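Local coordinates for protein putative fimbrium subunit Fim1C (Bacteroides uniformis, PDB 4K4K) that is probably a component of the fimbrial tip, fimbriae being surface filaments that mediate cell adhesion and biofilm formation, at residues 94-99 with 176-181; 219-222 with 228-231. All blocks are in the same frame, centred on the assembly; numbering follows the deposited sequence.

Interaction 1. Residues 94-99 with 176-181; sequences ETLADG and YNVVTG
Asn177 reaches Gly99 where strand 164-177 runs out into an Asx turn, next to the loop that leads from strand 84-90 into strand 101-105 of this fimbrillin-like protein. Its CB leaves the backbone at an angle to the loop, and with CG anti to the backbone N (chi1 -174°) the amide swings back to it. From CG the group divides. ND2 approaches Gly99 O at 3.0 Å, but the N-H...O angle of 121° makes this a weak, strongly bent hydrogen bond. OD1 serves its own segment instead: it accepts from Val179 N at 3.0 Å, in the carbonyl plane, and from Thr180 N at 2.9 Å, whose nearly straight N-H comes from above that plane. These two bonds, to the second and third residues on, define the Asx turn and the Asx motif, and two donors on one oxygen should fix the rotation of the amide. A backbone bond from Gly181 N to Asn177 O, 2.9 Å, spans the same residues.

A second, apolar touch lies beside the polar one. Leu96 and Val178 point at each other tip to tip, CD1 of Leu96 meeting CG2 of Val178 at 3.8 Å. With CG1 of Val178 anti to the carbonyl carbon (chi1 -54°), CG2 is the branch turned to Leu96. Tyr41, Tyr89 and Tyr102 each touch both side chains, and Tyr102 and Asn100 make backbone hydrogen bonds with Tyr176 and Val178, respectively. The direct contact is small, burying 129 Å² in all. At Gly99, where phi is positive, a side chain would run its CB into the carbonyl O of Asp98, which favours glycine.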
loop_
_atom_site.group_PDB
_atom_site.type_symbol
_atom_site.label_atom_id
_atom_site.label_comp_id
_atom_site.label_asym_id
_atom_site.label_seq_id
_atom_site.Cartn_x
_atom_site.Cartn_y
_atom_site.Cartn_z
ATOM N N GLU A 94 1.172 3.256 -16.582
ATOM C CA GLU A 94 0.834 3.684 -17.939
ATOM C C GLU A 94 0.028 2.611 -18.666
ATOM O O GLU A 94 -0.952 2.939 -19.339
ATOM C CB GLU A 94 2.121 4.031 -18.718
ATOM C CG GLU A 94 1.891 4.627 -20.105
ATOM C CD GLU A 94 1.047 5.886 -20.216
ATOM O OE1 GLU A 94 1.282 6.845 -19.445
ATOM O OE2 GLU A 94 0.165 5.919 -21.104
ATOM N N THR A 95 0.406 1.341 -18.496
ATOM C CA THR A 95 -0.305 0.232 -19.124
ATOM C C THR A 95 -0.695 -0.786 -18.049
ATOM O O THR A 95 0.159 -1.306 -17.344
ATOM C CB THR A 95 0.547 -0.423 -20.241
ATOM O OG1 THR A 95 0.974 0.586 -21.159
ATOM C CG2 THR A 95 -0.230 -1.497 -21.017
ATOM N N LEU A 96 -1.994 -1.044 -17.938
ATOM C CA LEU A 96 -2.511 -2.047 -17.016
ATOM C C LEU A 96 -2.706 -3.345 -17.783
ATOM O O LEU A 96 -2.741 -3.325 -19.017
ATOM C CB LEU A 96 -3.834 -1.563 -16.396
ATOM C CG LEU A 96 -3.683 -0.450 -15.356
ATOM C CD1 LEU A 96 -5.027 0.175 -15.045
ATOM C CD2 LEU A 96 -3.003 -0.970 -14.049
ATOM N N ALA A 97 -2.833 -4.465 -17.080
ATOM C CA ALA A 97 -3.127 -5.727 -17.759
ATOM C C ALA A 97 -4.565 -5.670 -18.256
ATOM O O ALA A 97 -5.414 -4.946 -17.684
ATOM C CB ALA A 97 -2.907 -6.910 -16.819
ATOM N N ASP A 98 -4.816 -6.416 -19.347
ATOM C CA ASP A 98 -6.094 -6.503 -20.030
ATOM C C ASP A 98 -7.286 -6.473 -19.061
ATOM O O ASP A 98 -7.322 -7.244 -18.098
ATOM C CB ASP A 98 -6.118 -7.806 -20.867
ATOM C CG ASP A 98 -7.258 -7.903 -21.856
ATOM O OD1 ASP A 98 -7.769 -6.847 -22.275
ATOM O OD2 ASP A 98 -7.616 -9.042 -22.238
ATOM N N GLY A 99 -8.230 -5.570 -19.305
ATOM C CA GLY A 99 -9.407 -5.455 -18.453
ATOM C C GLY A 99 -9.232 -4.619 -17.196
ATOM O O GLY A 99 -9.967 -4.831 -16.225
ATOM N N TYR A 176 -5.514 -6.999 -8.885
ATOM C CA TYR A 176 -6.533 -6.070 -8.405
ATOM C C TYR A 176 -7.146 -5.402 -9.593
ATOM O O TYR A 176 -6.430 -4.827 -10.413
ATOM C CB TYR A 176 -5.877 -5.038 -7.464
ATOM C CG TYR A 176 -6.779 -3.906 -7.054
ATOM C CD1 TYR A 176 -7.830 -4.114 -6.161
ATOM C CD2 TYR A 176 -6.552 -2.609 -7.514
ATOM C CE1 TYR A 176 -8.678 -3.068 -5.784
ATOM C CE2 TYR A 176 -7.391 -1.556 -7.150
ATOM C CZ TYR A 176 -8.455 -1.791 -6.286
ATOM O OH TYR A 176 -9.271 -0.757 -5.918
ATOM N N ASN A 177 -8.477 -5.469 -9.698
ATOM C CA ASN A 177 -9.155 -4.769 -10.788
ATOM C C ASN A 177 -9.414 -3.327 -10.305
ATOM O O ASN A 177 -10.159 -3.111 -9.344
ATOM C CB ASN A 177 -10.428 -5.495 -11.220
ATOM C CG ASN A 177 -11.041 -4.840 -12.433
ATOM O OD1 ASN A 177 -11.373 -3.653 -12.431
ATOM N ND2 ASN A 177 -11.100 -5.570 -13.541
ATOM N N VAL A 178 -8.776 -2.345 -10.951
ATOM C CA VAL A 178 -8.829 -0.942 -10.494
ATOM C C VAL A 178 -10.221 -0.293 -10.680
ATOM O O VAL A 178 -10.525 0.707 -10.020
ATOM C CB VAL A 178 -7.708 -0.074 -11.141
ATOM C CG1 VAL A 178 -6.312 -0.698 -10.908
ATOM C CG2 VAL A 178 -7.963 0.162 -12.640
ATOM N N VAL A 179 -11.049 -0.846 -11.579
ATOM C CA VAL A 179 -12.389 -0.324 -11.820
ATOM C C VAL A 179 -13.362 -0.983 -10.841
ATOM O O VAL A 179 -14.198 -0.276 -10.267
ATOM C CB VAL A 179 -12.804 -0.522 -13.306
ATOM C CG1 VAL A 179 -14.295 -0.234 -13.529
ATOM C CG2 VAL A 179 -11.953 0.362 -14.214
ATOM N N THR A 180 -13.267 -2.322 -10.658
ATOM C CA THR A 180 -14.130 -3.089 -9.725
ATOM C C THR A 180 -13.910 -2.688 -8.277
ATOM O O THR A 180 -14.861 -2.672 -7.491
ATOM C CB THR A 180 -13.808 -4.610 -9.816
ATOM O OG1 THR A 180 -13.861 -5.011 -11.159
ATOM C CG2 THR A 180 -14.760 -5.474 -9.000
ATOM N N GLY A 181 -12.657 -2.477 -7.914
ATOM C CA GLY A 181 -12.311 -2.160 -6.539
ATOM C C GLY A 181 -12.388 -3.424 -5.699
ATOM O O GLY A 181 -12.257 -4.543 -6.213
#

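Interaction 2. Residues 219-222 with 228-231; sequences TFTV and QAFH
The Thr219 side chain runs beside the His231 imidazole, with CG2 of Thr219 3.6 Å from His231 CE1. His231 ND1 donates to Thr219 OG1 at 3.0 Å, and the oxygen stands at the ring's edge, tilted 21° from its plane. OG1 lies anti to the carbonyl carbon (chi1 -62°), which turns it to ND1 and leaves CG2 to meet Ala229 CB at 4.0 Å. A valine in place of this threonine would probably leave ND1 without its acceptor and the imidazole freer to turn about its CB-CG bond.

The backbones pair as the two arms of a β-hairpin, strands 217-222 and 228-233, their short segments running at 158°. Phe220 and Phe230 form a hydrogen-bonded antiparallel pair: Phe220 N reaches Phe230 O at 2.8 Å, and Phe230 N returns to Phe220 O at 2.9 Å. Thr219 with His231 and Thr221 with Ala229 are the non-hydrogen-bonded pairs, and put their side chains on one face.

Phe220, Val222 and Phe230 occupy the other face, and all three are buried. Val222 CG2 comes to the edge of the Phe230 ring, 3.8 Å from CE2. Ile253 and Ile255 of strand 247-256 touch Phe220 and Phe230 respectively, while Val165 also meets Phe220. On the Thr219 face, Ser166 of strand 164-177 touches the threonine.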
loop_
_atom_site.group_PDB
_atom_site.type_symbol
_atom_site.label_atom_id
_atom_site.label_comp_id
_atom_site.label_asym_id
_atom_site.label_seq_id
_atom_site.Cartn_x
_atom_site.Cartn_y
_atom_site.Cartn_z
ATOM N N THR A 219 12.862 -13.762 10.733
ATOM C CA THR A 219 14.240 -14.162 11.048
ATOM C C THR A 219 15.040 -12.899 11.318
ATOM O O THR A 219 15.051 -11.984 10.493
ATOM C CB THR A 219 14.875 -15.050 9.952
ATOM O OG1 THR A 219 14.099 -16.246 9.850
ATOM C CG2 THR A 219 16.347 -15.432 10.257
ATOM N N PHE A 220 15.714 -12.854 12.474
ATOM C CA PHE A 220 16.574 -11.744 12.853
ATOM C C PHE A 220 18.003 -12.235 12.857
ATOM O O PHE A 220 18.325 -13.087 13.684
ATOM C CB PHE A 220 16.198 -11.204 14.256
ATOM C CG PHE A 220 14.756 -10.785 14.352
ATOM C CD1 PHE A 220 13.772 -11.695 14.734
ATOM C CD2 PHE A 220 14.370 -9.494 14.014
ATOM C CE1 PHE A 220 12.428 -11.317 14.777
ATOM C CE2 PHE A 220 13.029 -9.121 14.046
ATOM C CZ PHE A 220 12.069 -10.040 14.418
ATOM N N THR A 221 18.849 -11.732 11.941
ATOM C CA THR A 221 20.268 -12.115 11.873
ATOM C C THR A 221 21.055 -11.003 12.550
ATOM O O THR A 221 21.042 -9.873 12.053
ATOM C CB THR A 221 20.684 -12.362 10.412
ATOM O OG1 THR A 221 19.694 -13.170 9.768
ATOM C CG2 THR A 221 22.066 -13.010 10.292
ATOM N N VAL A 222 21.694 -11.302 13.681
ATOM C CA VAL A 222 22.433 -10.336 14.468
ATOM C C VAL A 222 23.942 -10.495 14.218
ATOM O O VAL A 222 24.534 -11.467 14.683
ATOM C CB VAL A 222 22.073 -10.474 15.970
ATOM C CG1 VAL A 222 22.730 -9.376 16.790
ATOM C CG2 VAL A 222 20.549 -10.465 16.178
ATOM N N GLN A 228 24.441 -14.801 14.289
ATOM C CA GLN A 228 23.424 -15.718 14.809
ATOM C C GLN A 228 22.034 -15.276 14.380
ATOM O O GLN A 228 21.732 -14.075 14.387
ATOM C CB GLN A 228 23.485 -15.835 16.335
ATOM C CG GLN A 228 22.766 -17.070 16.880
ATOM C CD GLN A 228 22.977 -17.279 18.358
ATOM O OE1 GLN A 228 23.644 -16.494 19.040
ATOM N NE2 GLN A 228 22.422 -18.361 18.882
ATOM N N ALA A 229 21.203 -16.261 13.994
ATOM C CA ALA A 229 19.841 -16.016 13.544
ATOM C C ALA A 229 18.817 -16.514 14.555
ATOM O O ALA A 229 18.883 -17.659 15.003
ATOM C CB ALA A 229 19.602 -16.668 12.192
ATOM N N PHE A 230 17.889 -15.622 14.928
ATOM C CA PHE A 230 16.744 -15.873 15.807
ATOM C C PHE A 230 15.509 -15.961 14.938
ATOM O O PHE A 230 15.389 -15.161 14.004
ATOM C CB PHE A 230 16.574 -14.741 16.822
ATOM C CG PHE A 230 17.702 -14.548 17.795
ATOM C CD1 PHE A 230 17.708 -15.210 19.008
ATOM C CD2 PHE A 230 18.729 -13.658 17.521
ATOM C CE1 PHE A 230 18.753 -15.032 19.909
ATOM C CE2 PHE A 230 19.770 -13.471 18.429
ATOM C CZ PHE A 230 19.767 -14.153 19.620
ATOM N N HIS A 231 14.614 -16.923 15.219
ATOM C CA HIS A 231 13.374 -17.130 14.465
ATOM C C HIS A 231 12.182 -16.979 15.382
ATOM O O HIS A 231 12.225 -17.435 16.530
ATOM C CB HIS A 231 13.362 -18.509 13.782
ATOM C CG HIS A 231 14.634 -18.820 13.044
ATOM N ND1 HIS A 231 14.823 -18.422 11.730
ATOM C CD2 HIS A 231 15.761 -19.438 13.478
ATOM C CE1 HIS A 231 16.041 -18.830 11.401
ATOM N NE2 HIS A 231 16.650 -19.434 12.422
#

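Overall arrangement
From the N terminus, the chain first reaches the loop 94-99 between strands 84-90 and 101-105, then travels 76 intervening residues, half of them in strands, before 176-181 closes interaction 1. Interaction 2 opens only afterwards and closes across five residues, so the two follow in series, neither crossing nor enclosing the other. The first is a long-range closure, the second a local hairpin. Their centres are 39 Å apart and their nearest atoms about 28 Å, on opposite sides of the chain's centre. Strand 164-177 connects them: its C-terminal end takes part in interaction 1, while its beginning, at Thr164 and Ser166, hydrogen-bonds to strand 217-222 of interaction 2.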